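Local coordinates for protein MxaA (Stigmatella aurantiaca, PDB 4W4T) that forms the terminal NADPH-binding reductase of a myxalamid PKS-NRPS assembly line, a short-chain-dehydrogenase-like domain that probably releases the carrier-bound product by reduction, at residues L55-L60 with D80-C85; L139-D144 with T178-K183; G273-V278 with Y330-L335. One frame throughout, in Å; residues are numbered along the deposited sequence.

Contact 1: residues L55-L60 with D80-C85; sequences LRTILL and DARIYC
Strands 57-61 and 82-87, joined through helix 66-78 as a beta-alpha-beta unit, run side by side and parallel here, pairing Thr57 with Arg82, Ile58 with Ile83, Leu59 with Tyr84 and Leu60 with Cys85. Four backbone bonds hold the ladder. Arg82 N gives to Arg56 O, Ile58 N to Arg82 O and Tyr84 N to Ile58 O, and the last, Leu60 N to Tyr84 O at 2.7 Å, is almost straight at 175°.

On the face of Ile58 and Leu60, turned to helix 66-78, Ile58 and Ile83 lie alongside each other, with Ile83 CD1 4.0 Å from Ile58 CB. Ile83 CG2 meets Leu60 CB at 4.0 Å, while Ala81 CB packs against Ile58 CD1 at 3.9 Å.

The other face carries Thr57, Leu59, Arg82 and Tyr84. With Tyr84 CG anti to the carbonyl carbon (chi1 -70°), the ring leans back along the strand and brings the edge atom CE1 to 3.7 Å from Thr57 CG2. Leu59 crosses Tyr84 at about a right angle, its CD1 3.9 Å from Tyr84 CB. Arg82 NH2 reaches forward, two residues on, to Tyr84 OH at 2.6 Å, tilted 22° out of the guanidinium plane, fixing the phenol end; Thr57 OG1 has its partner in Glu142. Paired parallel strands with the connecting helix packed on one face are the beta-alpha-beta unit of a Rossmann fold.

Contact 2: residues L139-D144 with T178-K183; sequences LSEEID and TRTRIK. With ACT (acetate ion), chain C.
Charge pairing centres on Arg181 and Asp144. Arg181 grips Asp144 OD1 end-on with NH2 and NH1 in a salt bridge, NH2 at 2.7 Å, the carboxylate and guanidinium planes 67° apart. Arg56 is a second charged partner of that oxygen. Arg179 NH1 holds an acetate, probably from the crystallisation liquor, through OXT.

Hydrogen bonds to main-chain carbonyls come next. Arg181 NE and NH2 grip Glu141 O side-on, each at 3.0 Å, from one face of the peptide and well above its plane; Ile143 O lies over a face of the guanidinium without bonding to it. Arg181 thus ties down the carboxyl end of helix 133-142, where the Rossmann fold turns into strand 145-148. A leucine in its place would probably leave Glu141 O without these two donors and Asp144 with one charged partner fewer. Lys183, bent at chi4 (60°), brings NZ to Ser140 O at 2.9 Å and also to Arg181 O and Leu176 O, so several carbonyls share the ammonium.

Apolar packing is slighter: Lys183 CD rests on Ile143 CB at 3.8 Å, the two chains crossing at about a right angle, and Arg179 CG touches Ser140 CB at 3.6 Å.

Contact 3: residues G273-V278 with Y330-L335; sequences GVAPSV and YGLRVL
Gly331 opens the meeting of 330-335 with 273-278, its carbonyl O 3.7 Å from Gly273 CA. Gly273 ends helix 261-272 in a Schellman motif, and its positive phi turns the chain straight into strand 274-277.

Leu332 follows; its CD1 comes to 4.3 Å from Ala275 CB, and both side chains also pack on Trp322 of helix 318-328. At Arg333 the parallel ladder begins: Arg333 N gives to Gly273 O at 2.9 Å, and Arg333 O receives Ala275 N. Its side chain bends at chi3 (-49°) and lies alongside Gly273 and Val274, so that Gly273 O lies over one face of the guanidinium, offset toward the rim, and NH2 sits 3.9 Å from Val274 CB. Beyond the two segments, NH2 makes a long, weak ion pair with Glu343.

Val334 turns to the other face, beside Ala275, and its CG1 touches Ser277 CB at 3.6 Å. Leu335 returns to the face of Val274 and Pro276. Its N bonds to Ala275 O and its O takes Ser277 N at 2.9 Å, with the donor tilted 35° from the carbonyl plane. Leu335 CD1 presses on Val274 CG2 at 3.5 Å, tighter than usual for two carbons, the side chains crossing at about a right angle.

The cohesion of this two-stranded parallel sheet therefore rests on four main-chain bonds and aliphatic packing, with charge playing only a weak part at the Arg333 edge.

Contacts 1 and 2 are neighbours, their centres 12 Å apart, and they touch directly. Thr57 OG1 lies 2.5 Å from Glu142 O in a probable hydrogen bond, Arg56 NH2 makes a salt bridge of 2.8 Å to Asp144 OD1, and Ile143 CD1 packs on Tyr84 CD1 at 3.6 Å. The close of helix 133-142 is thus fitted against the start of the first two strands. The NADPH site lies nearer contact 1, whose Leu60 side chain is about 5 Å from that of Asn149. Contact 3 stands apart, away from the annotated sites and across the centre of the chain, its centre 46 Å from that of contact 1 and 52 Å from that of contact 2.

Contact 1: residues L55-L60 with D80-C85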
# COMPACT_ATOMS: atom_id res chain seq x y z
N LEU A 55 12.53 -42.01 11.41
CA LEU A 55 13.07 -40.67 11.17
C LEU A 55 13.72 -40.12 12.43
O LEU A 55 13.07 -39.98 13.46
CB LEU A 55 11.98 -39.69 10.72
CG LEU A 55 11.28 -39.83 9.36
CD1 LEU A 55 10.23 -38.74 9.22
CD2 LEU A 55 12.26 -39.77 8.20
N ARG A 56 15.00 -39.77 12.32
CA ARG A 56 15.75 -39.27 13.46
C ARG A 56 15.66 -37.74 13.55
O ARG A 56 15.64 -37.16 14.63
CB ARG A 56 17.21 -39.73 13.37
CG ARG A 56 17.41 -41.25 13.31
CD ARG A 56 18.77 -41.61 12.73
NE ARG A 56 18.83 -41.21 11.34
CZ ARG A 56 19.84 -41.47 10.51
NH1 ARG A 56 20.91 -42.16 10.91
NH2 ARG A 56 19.76 -41.05 9.26
N THR A 57 15.62 -37.09 12.38
CA THR A 57 15.69 -35.64 12.31
C THR A 57 14.82 -35.07 11.21
O THR A 57 14.62 -35.70 10.17
CB THR A 57 17.11 -35.15 12.02
OG1 THR A 57 17.51 -35.73 10.78
CG2 THR A 57 18.09 -35.58 13.11
N ILE A 58 14.32 -33.87 11.43
CA ILE A 58 13.44 -33.20 10.49
C ILE A 58 13.82 -31.73 10.37
O ILE A 58 14.05 -31.06 11.37
CB ILE A 58 11.96 -33.32 10.93
CG1 ILE A 58 11.50 -34.77 10.78
CG2 ILE A 58 11.10 -32.35 10.14
CD1 ILE A 58 10.09 -35.07 11.33
N LEU A 59 13.89 -31.23 9.14
CA LEU A 59 14.06 -29.80 8.95
C LEU A 59 12.72 -29.12 8.66
O LEU A 59 12.02 -29.50 7.71
CB LEU A 59 15.03 -29.50 7.81
CG LEU A 59 15.18 -28.01 7.50
CD1 LEU A 59 15.87 -27.25 8.62
CD2 LEU A 59 15.91 -27.78 6.17
N LEU A 60 12.37 -28.14 9.47
CA LEU A 60 11.15 -27.36 9.25
C LEU A 60 11.50 -25.94 8.84
O LEU A 60 12.26 -25.25 9.51
CB LEU A 60 10.28 -27.33 10.51
CG LEU A 60 8.99 -26.50 10.45
CD1 LEU A 60 8.05 -27.01 9.35
CD2 LEU A 60 8.29 -26.51 11.82
N ASP A 80 9.16 -38.56 17.25
CA ASP A 80 10.20 -38.37 18.25
C ASP A 80 11.50 -37.92 17.57
O ASP A 80 12.59 -38.20 18.05
CB ASP A 80 10.42 -39.64 19.07
CG ASP A 80 10.93 -40.80 18.24
OD1 ASP A 80 10.77 -40.77 17.01
OD2 ASP A 80 11.49 -41.75 18.83
N ALA A 81 11.36 -37.22 16.45
CA ALA A 81 12.53 -36.70 15.74
C ALA A 81 12.93 -35.35 16.33
O ALA A 81 12.10 -34.63 16.86
CB ALA A 81 12.24 -36.57 14.25
N ARG A 82 14.21 -35.01 16.25
CA ARG A 82 14.63 -33.66 16.59
C ARG A 82 14.21 -32.76 15.44
O ARG A 82 14.38 -33.12 14.28
CB ARG A 82 16.14 -33.60 16.84
CG ARG A 82 16.55 -34.39 18.09
CD ARG A 82 18.00 -34.18 18.48
NE ARG A 82 18.91 -34.64 17.43
CZ ARG A 82 19.69 -33.83 16.73
NH1 ARG A 82 19.69 -32.53 16.98
NH2 ARG A 82 20.48 -34.33 15.79
N ILE A 83 13.62 -31.62 15.75
CA ILE A 83 13.09 -30.73 14.71
C ILE A 83 14.00 -29.54 14.52
O ILE A 83 13.97 -28.58 15.29
CB ILE A 83 11.65 -30.22 15.04
CG1 ILE A 83 10.74 -31.35 15.56
CG2 ILE A 83 11.05 -29.51 13.82
CD1 ILE A 83 10.50 -32.48 14.58
N TYR A 84 14.81 -29.59 13.47
CA TYR A 84 15.63 -28.46 13.07
C TYR A 84 14.75 -27.39 12.45
O TYR A 84 14.00 -27.68 11.53
CB TYR A 84 16.71 -28.90 12.09
CG TYR A 84 17.79 -29.77 12.69
CD1 TYR A 84 17.54 -31.10 13.03
CD2 TYR A 84 19.06 -29.26 12.93
CE1 TYR A 84 18.54 -31.90 13.58
CE2 TYR A 84 20.06 -30.05 13.48
CZ TYR A 84 19.80 -31.36 13.81
OH TYR A 84 20.81 -32.13 14.36
N CYS A 85 14.86 -26.17 12.96
CA CYS A 85 14.04 -25.06 12.48
C CYS A 85 14.85 -23.91 11.90
O CYS A 85 15.55 -23.22 12.62
CB CYS A 85 13.16 -24.53 13.61
SG CYS A 85 11.98 -25.74 14.21

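Contact 2: residues L139-D144 with T178-K183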
# COMPACT_ATOMS: atom_id res chain seq x y z
N LEU A 139 24.38 -29.91 7.27
CA LEU A 139 22.93 -30.06 7.32
C LEU A 139 22.50 -31.18 6.37
O LEU A 139 21.58 -31.95 6.68
CB LEU A 139 22.24 -28.74 6.95
CG LEU A 139 20.75 -28.62 7.26
CD1 LEU A 139 20.52 -28.63 8.75
CD2 LEU A 139 20.17 -27.35 6.63
N SER A 140 23.19 -31.31 5.24
CA SER A 140 22.88 -32.33 4.24
C SER A 140 23.18 -33.74 4.75
O SER A 140 22.74 -34.72 4.13
CB SER A 140 23.66 -32.09 2.95
OG SER A 140 24.96 -32.68 3.03
N GLU A 141 23.97 -33.84 5.82
CA GLU A 141 24.28 -35.14 6.42
C GLU A 141 23.30 -35.48 7.55
O GLU A 141 23.03 -36.65 7.82
CB GLU A 141 25.72 -35.15 6.97
CG GLU A 141 26.78 -35.04 5.90
CD GLU A 141 28.13 -34.58 6.46
OE1 GLU A 141 28.22 -34.32 7.68
OE2 GLU A 141 29.08 -34.46 5.66
N GLU A 142 22.78 -34.45 8.19
CA GLU A 142 22.03 -34.63 9.44
C GLU A 142 20.52 -34.85 9.25
O GLU A 142 19.90 -35.62 9.99
CB GLU A 142 22.29 -33.42 10.34
CG GLU A 142 23.76 -33.34 10.77
CD GLU A 142 24.01 -32.35 11.90
OE1 GLU A 142 23.16 -31.49 12.17
OE2 GLU A 142 25.09 -32.46 12.54
N ILE A 143 19.94 -34.22 8.23
CA ILE A 143 18.48 -34.19 8.08
C ILE A 143 17.89 -35.40 7.38
O ILE A 143 18.37 -35.78 6.31
CB ILE A 143 18.04 -32.94 7.31
CG1 ILE A 143 18.50 -31.68 8.03
CG2 ILE A 143 16.49 -32.94 7.09
CD1 ILE A 143 18.01 -31.58 9.46
N ASP A 144 16.85 -36.00 7.96
CA ASP A 144 16.23 -37.16 7.33
C ASP A 144 15.08 -36.75 6.41
O ASP A 144 14.86 -37.37 5.38
CB ASP A 144 15.71 -38.15 8.39
CG ASP A 144 16.84 -38.92 9.10
OD1 ASP A 144 17.99 -38.94 8.60
OD2 ASP A 144 16.57 -39.52 10.15
N THR A 178 18.59 -33.30 -2.10
CA THR A 178 19.31 -34.19 -2.99
C THR A 178 20.82 -34.18 -2.74
O THR A 178 21.57 -34.78 -3.50
CB THR A 178 19.06 -33.84 -4.48
OG1 THR A 178 19.39 -32.46 -4.71
CG2 THR A 178 17.61 -34.10 -4.86
N ARG A 179 21.26 -33.50 -1.68
CA ARG A 179 22.68 -33.39 -1.37
C ARG A 179 23.10 -34.45 -0.36
O ARG A 179 22.50 -34.55 0.72
CB ARG A 179 23.01 -32.00 -0.83
CG ARG A 179 24.51 -31.76 -0.51
CD ARG A 179 25.35 -31.67 -1.78
NE ARG A 179 24.83 -30.66 -2.71
CZ ARG A 179 25.20 -29.38 -2.75
NH1 ARG A 179 26.11 -28.89 -1.91
NH2 ARG A 179 24.64 -28.58 -3.64
N THR A 180 24.14 -35.21 -0.69
CA THR A 180 24.70 -36.21 0.20
C THR A 180 23.82 -37.45 0.25
O THR A 180 24.21 -38.53 -0.20
CB THR A 180 24.87 -35.66 1.63
OG1 THR A 180 25.69 -34.48 1.60
CG2 THR A 180 25.53 -36.70 2.52
N ARG A 181 22.62 -37.28 0.79
CA ARG A 181 21.66 -38.38 0.89
C ARG A 181 20.23 -37.86 0.72
O ARG A 181 19.90 -36.75 1.14
CB ARG A 181 21.81 -39.12 2.21
CG ARG A 181 21.62 -38.27 3.46
CD ARG A 181 21.92 -39.16 4.66
NE ARG A 181 21.67 -38.54 5.95
CZ ARG A 181 20.51 -38.61 6.59
NH1 ARG A 181 19.49 -39.26 6.03
NH2 ARG A 181 20.36 -38.05 7.78
N ILE A 182 19.40 -38.70 0.11
CA ILE A 182 18.03 -38.33 -0.24
C ILE A 182 17.16 -38.04 0.97
O ILE A 182 17.16 -38.78 1.95
CB ILE A 182 17.37 -39.44 -1.09
CG1 ILE A 182 18.17 -39.67 -2.36
CG2 ILE A 182 15.89 -39.08 -1.41
CD1 ILE A 182 18.52 -38.38 -3.08
N LYS A 183 16.41 -36.93 0.89
CA LYS A 183 15.53 -36.52 1.96
C LYS A 183 14.12 -36.28 1.42
O LYS A 183 13.91 -35.38 0.61
CB LYS A 183 16.06 -35.26 2.65
CG LYS A 183 17.52 -35.35 3.06
CD LYS A 183 18.02 -34.03 3.63
CE LYS A 183 19.57 -34.05 3.83
NZ LYS A 183 20.30 -34.29 2.55
C ACT C . 26.64 -25.36 -3.45
O ACT C . 27.03 -24.14 -3.48
OXT ACT C . 27.12 -26.20 -2.62
CH3 ACT C . 25.60 -25.83 -4.43
O HOH W 1 15.77 -39.72 4.31

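Contact 3: residues G273-V278 with Y330-L335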
# COMPACT_ATOMS: atom_id res chain seq x y z
N GLY A 273 -19.91 -1.38 9.82
CA GLY A 273 -21.27 -1.82 10.04
C GLY A 273 -21.92 -2.33 8.77
O GLY A 273 -23.13 -2.41 8.66
N VAL A 274 -21.09 -2.65 7.77
CA VAL A 274 -21.61 -3.14 6.50
C VAL A 274 -20.70 -4.21 5.89
O VAL A 274 -19.48 -4.14 5.99
CB VAL A 274 -21.81 -1.97 5.51
CG1 VAL A 274 -20.49 -1.29 5.18
CG2 VAL A 274 -22.49 -2.47 4.26
N ALA A 275 -21.32 -5.23 5.29
CA ALA A 275 -20.57 -6.33 4.69
C ALA A 275 -21.06 -6.56 3.26
O ALA A 275 -22.20 -6.22 2.94
CB ALA A 275 -20.73 -7.60 5.52
N PRO A 276 -20.19 -7.12 2.40
CA PRO A 276 -20.56 -7.30 0.99
C PRO A 276 -21.29 -8.60 0.74
O PRO A 276 -20.95 -9.62 1.34
CB PRO A 276 -19.20 -7.30 0.28
CG PRO A 276 -18.29 -7.91 1.28
CD PRO A 276 -18.77 -7.44 2.63
N SER A 277 -22.29 -8.58 -0.14
CA SER A 277 -22.85 -9.83 -0.61
C SER A 277 -21.98 -10.27 -1.78
O SER A 277 -21.96 -9.63 -2.83
CB SER A 277 -24.32 -9.69 -1.01
OG SER A 277 -24.50 -8.65 -1.96
N VAL A 278 -21.21 -11.33 -1.57
CA VAL A 278 -20.40 -11.88 -2.64
C VAL A 278 -20.98 -13.25 -2.97
O VAL A 278 -21.58 -13.89 -2.11
CB VAL A 278 -18.92 -11.98 -2.25
CG1 VAL A 278 -18.35 -10.59 -1.98
CG2 VAL A 278 -18.75 -12.86 -1.02
N TYR A 330 -22.57 -8.27 16.32
CA TYR A 330 -22.15 -7.16 15.48
C TYR A 330 -23.19 -6.84 14.40
O TYR A 330 -23.59 -7.71 13.64
CB TYR A 330 -20.81 -7.47 14.81
CG TYR A 330 -19.66 -7.57 15.78
CD1 TYR A 330 -19.32 -6.51 16.60
CD2 TYR A 330 -18.89 -8.73 15.85
CE1 TYR A 330 -18.27 -6.60 17.48
CE2 TYR A 330 -17.84 -8.83 16.74
CZ TYR A 330 -17.53 -7.76 17.55
OH TYR A 330 -16.48 -7.84 18.43
N GLY A 331 -23.60 -5.58 14.33
CA GLY A 331 -24.49 -5.17 13.27
C GLY A 331 -23.81 -5.18 11.91
O GLY A 331 -22.68 -4.73 11.78
N LEU A 332 -24.51 -5.70 10.91
CA LEU A 332 -23.99 -5.72 9.55
C LEU A 332 -25.12 -5.51 8.55
O LEU A 332 -25.98 -6.38 8.36
CB LEU A 332 -23.28 -7.05 9.26
CG LEU A 332 -21.95 -7.35 9.97
CD1 LEU A 332 -21.47 -8.74 9.57
CD2 LEU A 332 -20.88 -6.30 9.65
N ARG A 333 -25.13 -4.34 7.92
CA ARG A 333 -25.96 -4.13 6.73
C ARG A 333 -25.28 -4.83 5.58
O ARG A 333 -24.05 -4.92 5.54
CB ARG A 333 -26.14 -2.64 6.42
CG ARG A 333 -26.71 -1.81 7.54
CD ARG A 333 -27.06 -0.40 7.06
NE ARG A 333 -25.94 0.20 6.33
CZ ARG A 333 -24.88 0.74 6.90
NH1 ARG A 333 -24.79 0.79 8.23
NH2 ARG A 333 -23.90 1.25 6.15
N VAL A 334 -26.06 -5.35 4.64
CA VAL A 334 -25.45 -5.98 3.47
C VAL A 334 -25.61 -5.11 2.23
O VAL A 334 -26.68 -4.58 1.96
CB VAL A 334 -26.05 -7.36 3.19
CG1 VAL A 334 -25.37 -8.00 1.99
CG2 VAL A 334 -25.85 -8.24 4.40
N LEU A 335 -24.53 -4.99 1.48
CA LEU A 335 -24.51 -4.25 0.22
C LEU A 335 -23.87 -5.06 -0.89
O LEU A 335 -22.95 -5.85 -0.64
CB LEU A 335 -23.73 -2.95 0.38
CG LEU A 335 -24.24 -1.82 1.26
CD1 LEU A 335 -23.14 -0.77 1.30
CD2 LEU A 335 -25.53 -1.24 0.69